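Local coordinates for protein alpha-L-rhamnosidase (Klebsiella oxytoca, PDB 4XHC) that hydrolyses terminal alpha-L-rhamnose from rhamnosides as a two-domain glycoside hydrolase of family GH78, at residues Phe302-Tyr313 with Val374-Leu385. Sequence-based numbering, arbitrary orientation.
Sequences FDYSLFFVDVLY and VLIYCLQRAIWL. With RAM (alpha-L-rhamnopyranose), chain C.
Val309 CG1, anti to its own N, lies on the 378-382 backbone turn of the partner helix, 3.6 Å from Ala382 N, with Leu385 CD1 beside it. The axes of segments 302-313 and 374-385 approach to 8.6 Å and cross at 36° with their N-to-C directions alike. Cys378 SG packs against Leu306 CB and, obliquely, against the Phe307 ring, 3.9 Å from Phe307 CD1. Val374 CG1 touches CE1 of that ring and Asp303 CB. At the other end, Trp384 CE3 sits over one face of the Tyr313 ring, 3.6 Å from Tyr313 CZ, the Tyr313 ring and the Trp384 six-membered ring inclined obliquely at 37°. Both helices belong to the six-hairpin glycosidase domain, the alpha-helical barrel expected of GH78 enzymes. Asp310 and Arg381 run side by side; OD1 to NE is a long salt bridge of 3.6 Å, purely electrostatic because the oxygen lies well off the guanidinium plane. Bent at chi2, Arg381 sends NH1 over the centre of the Tyr377 ring and to Tyr377 O (3.0 Å, 166°). Arg251 forms a salt bridge with Asp310 OD2 and a cation-pi contact with Phe307. Tyr304 OH donates to O4 of the bound rhamnose (2.6 Å), while Asp303 accepts backbone N-H groups of Phe358 and Ile359.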
loop_
_atom_site.group_PDB
_atom_site.type_symbol
_atom_site.label_atom_id
_atom_site.label_comp_id
_atom_site.label_asym_id
_atom_site.label_seq_id
_atom_site.Cartn_x
_atom_site.Cartn_y
_atom_site.Cartn_z
ATOM N N PHE A 302 -37.113 -8.529 9.255
ATOM C CA PHE A 302 -38.222 -9.324 9.771
ATOM C C PHE A 302 -37.889 -10.813 9.797
ATOM O O PHE A 302 -38.090 -11.472 10.818
ATOM C CB PHE A 302 -39.444 -9.061 8.902
ATOM C CG PHE A 302 -40.707 -9.756 9.350
ATOM C CD1 PHE A 302 -41.519 -9.202 10.336
ATOM C CD2 PHE A 302 -41.125 -10.925 8.724
ATOM C CE1 PHE A 302 -42.705 -9.814 10.710
ATOM C CE2 PHE A 302 -42.299 -11.546 9.102
ATOM C CZ PHE A 302 -43.092 -10.990 10.096
ATOM N N ASP A 303 -37.361 -11.332 8.689
ATOM C CA ASP A 303 -37.125 -12.775 8.559
ATOM C C ASP A 303 -35.922 -13.254 9.360
ATOM O O ASP A 303 -36.005 -14.265 10.062
ATOM C CB ASP A 303 -37.048 -13.249 7.083
ATOM C CG ASP A 303 -36.012 -12.499 6.237
ATOM O OD1 ASP A 303 -35.654 -11.339 6.554
ATOM O OD2 ASP A 303 -35.598 -13.061 5.196
ATOM N N TYR A 304 -34.819 -12.518 9.278
ATOM C CA TYR A 304 -33.607 -12.864 10.021
ATOM C C TYR A 304 -33.818 -12.843 11.536
ATOM O O TYR A 304 -33.259 -13.674 12.254
ATOM C CB TYR A 304 -32.454 -11.931 9.631
ATOM C CG TYR A 304 -31.777 -12.287 8.325
ATOM C CD1 TYR A 304 -32.455 -12.987 7.331
ATOM C CD2 TYR A 304 -30.471 -11.899 8.073
ATOM C CE1 TYR A 304 -31.841 -13.315 6.147
ATOM C CE2 TYR A 304 -29.861 -12.215 6.876
ATOM C CZ TYR A 304 -30.555 -12.920 5.922
ATOM O OH TYR A 304 -29.968 -13.257 4.729
ATOM N N SER A 305 -34.630 -11.908 12.018
ATOM C CA SER A 305 -34.998 -11.885 13.434
ATOM C C SER A 305 -35.729 -13.168 13.831
ATOM O O SER A 305 -35.349 -13.833 14.784
ATOM C CB SER A 305 -35.863 -10.659 13.760
ATOM O OG SER A 305 -36.608 -10.875 14.943
ATOM N N LEU A 306 -36.767 -13.513 13.078
ATOM C CA LEU A 306 -37.521 -14.737 13.335
ATOM C C LEU A 306 -36.675 -16.004 13.228
ATOM O O LEU A 306 -36.981 -16.999 13.875
ATOM C CB LEU A 306 -38.703 -14.850 12.378
ATOM C CG LEU A 306 -39.876 -13.934 12.703
ATOM C CD1 LEU A 306 -40.744 -13.715 11.474
ATOM C CD2 LEU A 306 -40.694 -14.493 13.861
ATOM N N PHE A 307 -35.623 -15.975 12.410
ATOM C CA PHE A 307 -34.773 -17.145 12.234
ATOM C C PHE A 307 -33.969 -17.473 13.484
ATOM O O PHE A 307 -33.500 -18.600 13.626
ATOM C CB PHE A 307 -33.821 -16.997 11.038
ATOM C CG PHE A 307 -34.493 -17.063 9.685
ATOM C CD1 PHE A 307 -35.596 -17.867 9.458
ATOM C CD2 PHE A 307 -33.972 -16.345 8.620
ATOM C CE1 PHE A 307 -36.190 -17.917 8.207
ATOM C CE2 PHE A 307 -34.553 -16.398 7.363
ATOM C CZ PHE A 307 -35.667 -17.183 7.157
ATOM N N PHE A 308 -33.827 -16.516 14.391
ATOM C CA PHE A 308 -33.248 -16.817 15.691
ATOM C C PHE A 308 -33.967 -18.007 16.331
ATOM O O PHE A 308 -33.334 -18.881 16.935
ATOM C CB PHE A 308 -33.325 -15.605 16.619
ATOM C CG PHE A 308 -32.566 -15.780 17.903
ATOM C CD1 PHE A 308 -31.222 -15.443 17.979
ATOM C CD2 PHE A 308 -33.190 -16.297 19.033
ATOM C CE1 PHE A 308 -30.518 -15.610 19.162
ATOM C CE2 PHE A 308 -32.491 -16.468 20.215
ATOM C CZ PHE A 308 -31.156 -16.122 20.281
ATOM N N VAL A 309 -35.286 -18.055 16.178
ATOM C CA VAL A 309 -36.069 -19.138 16.750
ATOM C C VAL A 309 -35.682 -20.469 16.126
ATOM O O VAL A 309 -35.488 -21.456 16.850
ATOM C CB VAL A 309 -37.583 -18.938 16.548
ATOM C CG1 VAL A 309 -38.363 -20.108 17.138
ATOM C CG2 VAL A 309 -38.036 -17.625 17.164
ATOM N N ASP A 310 -35.582 -20.510 14.796
ATOM C CA ASP A 310 -35.319 -21.783 14.125
ATOM C C ASP A 310 -33.884 -22.259 14.387
ATOM O O ASP A 310 -33.651 -23.460 14.546
ATOM C CB ASP A 310 -35.631 -21.721 12.622
ATOM C CG ASP A 310 -35.684 -23.120 11.961
ATOM O OD1 ASP A 310 -36.298 -24.069 12.510
ATOM O OD2 ASP A 310 -35.098 -23.267 10.874
ATOM N N VAL A 311 -32.934 -21.329 14.470
ATOM C CA VAL A 311 -31.558 -21.702 14.805
ATOM C C VAL A 311 -31.487 -22.306 16.209
ATOM O O VAL A 311 -30.800 -23.305 16.414
ATOM C CB VAL A 311 -30.573 -20.515 14.706
ATOM C CG1 VAL A 311 -29.178 -20.952 15.132
ATOM C CG2 VAL A 311 -30.538 -19.972 13.284
ATOM N N LEU A 312 -32.182 -21.691 17.165
ATOM C CA LEU A 312 -32.204 -22.200 18.537
ATOM C C LEU A 312 -32.848 -23.579 18.596
ATOM O O LEU A 312 -32.346 -24.472 19.280
ATOM C CB LEU A 312 -32.942 -21.239 19.468
ATOM C CG LEU A 312 -32.882 -21.538 20.973
ATOM C CD1 LEU A 312 -31.455 -21.596 21.485
ATOM C CD2 LEU A 312 -33.662 -20.494 21.757
ATOM N N TYR A 313 -33.946 -23.757 17.869
ATOM C CA TYR A 313 -34.618 -25.053 17.809
ATOM C C TYR A 313 -33.708 -26.143 17.203
ATOM O O TYR A 313 -33.564 -27.220 17.795
ATOM C CB TYR A 313 -35.957 -24.948 17.053
ATOM C CG TYR A 313 -36.581 -26.295 16.767
ATOM C CD1 TYR A 313 -37.183 -27.032 17.781
ATOM C CD2 TYR A 313 -36.540 -26.847 15.483
ATOM C CE1 TYR A 313 -37.735 -28.279 17.526
ATOM C CE2 TYR A 313 -37.094 -28.090 15.216
ATOM C CZ TYR A 313 -37.687 -28.799 16.239
ATOM O OH TYR A 313 -38.219 -30.032 15.980
ATOM N N VAL A 374 -42.774 -17.152 6.389
ATOM C CA VAL A 374 -41.669 -17.229 7.333
ATOM C C VAL A 374 -42.197 -17.110 8.761
ATOM O O VAL A 374 -41.738 -17.809 9.659
ATOM C CB VAL A 374 -40.592 -16.168 7.031
ATOM C CG1 VAL A 374 -39.585 -16.069 8.171
ATOM C CG2 VAL A 374 -39.876 -16.509 5.729
ATOM N N LEU A 375 -43.174 -16.241 8.959
ATOM C CA LEU A 375 -43.777 -16.066 10.267
ATOM C C LEU A 375 -44.414 -17.363 10.754
ATOM O O LEU A 375 -44.198 -17.783 11.888
ATOM C CB LEU A 375 -44.828 -14.949 10.215
ATOM C CG LEU A 375 -45.596 -14.682 11.508
ATOM C CD1 LEU A 375 -44.631 -14.390 12.647
ATOM C CD2 LEU A 375 -46.563 -13.531 11.304
ATOM N N ILE A 376 -45.203 -17.988 9.889
ATOM C CA ILE A 376 -45.893 -19.233 10.230
ATOM C C ILE A 376 -44.899 -20.372 10.472
ATOM O O ILE A 376 -45.091 -21.196 11.359
ATOM C CB ILE A 376 -46.885 -19.635 9.120
ATOM C CG1 ILE A 376 -48.027 -18.620 9.051
ATOM C CG2 ILE A 376 -47.437 -21.036 9.366
ATOM C CD1 ILE A 376 -48.882 -18.740 7.809
ATOM N N TYR A 377 -43.842 -20.410 9.671
ATOM C CA TYR A 377 -42.788 -21.413 9.817
ATOM C C TYR A 377 -42.104 -21.301 11.178
ATOM O O TYR A 377 -41.881 -22.309 11.854
ATOM C CB TYR A 377 -41.748 -21.249 8.693
ATOM C CG TYR A 377 -40.653 -22.290 8.699
ATOM C CD1 TYR A 377 -39.484 -22.082 9.411
ATOM C CD2 TYR A 377 -40.786 -23.480 7.984
ATOM C CE1 TYR A 377 -38.482 -23.034 9.426
ATOM C CE2 TYR A 377 -39.791 -24.434 7.988
ATOM C CZ TYR A 377 -38.641 -24.205 8.713
ATOM O OH TYR A 377 -37.636 -25.136 8.737
ATOM N N CYS A 378 -41.782 -20.069 11.575
ATOM C CA CYS A 378 -41.026 -19.828 12.806
ATOM C C CYS A 378 -41.912 -19.859 14.061
ATOM O O CYS A 378 -41.483 -20.295 15.131
ATOM C CB CYS A 378 -40.215 -18.531 12.688
ATOM S SG CYS A 378 -38.822 -18.645 11.510
ATOM N N LEU A 379 -43.164 -19.452 13.925
ATOM C CA LEU A 379 -44.126 -19.627 15.014
ATOM C C LEU A 379 -44.266 -21.101 15.394
ATOM O O LEU A 379 -44.292 -21.442 16.566
ATOM C CB LEU A 379 -45.482 -19.062 14.625
ATOM C CG LEU A 379 -46.521 -19.043 15.731
ATOM C CD1 LEU A 379 -46.025 -18.265 16.934
ATOM C CD2 LEU A 379 -47.808 -18.434 15.211
ATOM N N GLN A 380 -44.335 -21.977 14.398
ATOM C CA GLN A 380 -44.401 -23.425 14.641
ATOM C C GLN A 380 -43.244 -23.919 15.516
ATOM O O GLN A 380 -43.448 -24.728 16.411
ATOM C CB GLN A 380 -44.417 -24.175 13.300
ATOM C CG GLN A 380 -44.499 -25.699 13.376
ATOM C CD GLN A 380 -45.780 -26.198 14.005
ATOM O OE1 GLN A 380 -46.735 -26.528 13.308
ATOM N NE2 GLN A 380 -45.813 -26.241 15.324
ATOM N N ARG A 381 -42.038 -23.430 15.250
ATOM C CA ARG A 381 -40.877 -23.813 16.049
ATOM C C ARG A 381 -40.919 -23.167 17.425
ATOM O O ARG A 381 -40.474 -23.771 18.398
ATOM C CB ARG A 381 -39.559 -23.466 15.347
ATOM C CG ARG A 381 -39.073 -24.524 14.369
ATOM C CD ARG A 381 -39.751 -24.372 13.026
ATOM N NE ARG A 381 -39.593 -25.554 12.186
ATOM C CZ ARG A 381 -40.363 -25.836 11.134
ATOM N NH1 ARG A 381 -41.347 -25.025 10.766
ATOM N NH2 ARG A 381 -40.151 -26.940 10.443
ATOM N N ALA A 382 -41.439 -21.945 17.508
ATOM C CA ALA A 382 -41.658 -21.304 18.809
ATOM C C ALA A 382 -42.624 -22.113 19.702
ATOM O O ALA A 382 -42.493 -22.118 20.921
ATOM C CB ALA A 382 -42.170 -19.884 18.620
ATOM N N ILE A 383 -43.584 -22.797 19.090
ATOM C CA ILE A 383 -44.504 -23.658 19.827
ATOM C C ILE A 383 -43.755 -24.861 20.379
ATOM O O ILE A 383 -43.931 -25.228 21.543
ATOM C CB ILE A 383 -45.670 -24.136 18.943
ATOM C CG1 ILE A 383 -46.586 -22.963 18.620
ATOM C CG2 ILE A 383 -46.481 -25.227 19.630
ATOM C CD1 ILE A 383 -47.506 -23.222 17.445
ATOM N N TRP A 384 -42.920 -25.479 19.551
ATOM C CA TRP A 384 -42.190 -26.656 19.995
ATOM C C TRP A 384 -41.259 -26.311 21.164
ATOM O O TRP A 384 -41.128 -27.098 22.120
ATOM C CB TRP A 384 -41.436 -27.304 18.827
ATOM C CG TRP A 384 -42.352 -27.947 17.808
ATOM C CD1 TRP A 384 -43.579 -28.508 18.044
ATOM C CD2 TRP A 384 -42.099 -28.123 16.409
ATOM N NE1 TRP A 384 -44.106 -29.011 16.881
ATOM C CE2 TRP A 384 -43.219 -28.789 15.860
ATOM C CE3 TRP A 384 -41.031 -27.787 15.563
ATOM C CZ2 TRP A 384 -43.307 -29.119 14.500
ATOM C CZ3 TRP A 384 -41.123 -28.116 14.209
ATOM C CH2 TRP A 384 -42.254 -28.778 13.695
ATOM N N LEU A 385 -40.647 -25.131 21.101
ATOM C CA LEU A 385 -39.804 -24.650 22.194
ATOM C C LEU A 385 -40.646 -24.310 23.421
ATOM O O LEU A 385 -40.284 -24.656 24.549
ATOM C CB LEU A 385 -38.993 -23.426 21.763
ATOM C CG LEU A 385 -37.835 -23.673 20.791
ATOM C CD1 LEU A 385 -37.304 -22.353 20.255
ATOM C CD2 LEU A 385 -36.714 -24.458 21.453
HETATM C C1 RAM C . -25.806 -9.683 1.754
HETATM C C2 RAM C . -25.106 -11.026 1.804
HETATM C C3 RAM C . -25.531 -11.807 3.034
HETATM C C4 RAM C . -27.030 -11.655 3.230
HETATM C C5 RAM C . -27.329 -10.210 3.593
HETATM C C6 RAM C . -28.676 -9.738 3.105
HETATM O O1 RAM C . -24.893 -8.739 1.352
HETATM O O2 RAM C . -25.512 -11.735 0.645
HETATM O O3 RAM C . -25.199 -13.190 2.896
HETATM O O4 RAM C . -27.479 -12.493 4.278
HETATM O O5 RAM C . -26.325 -9.335 3.033
#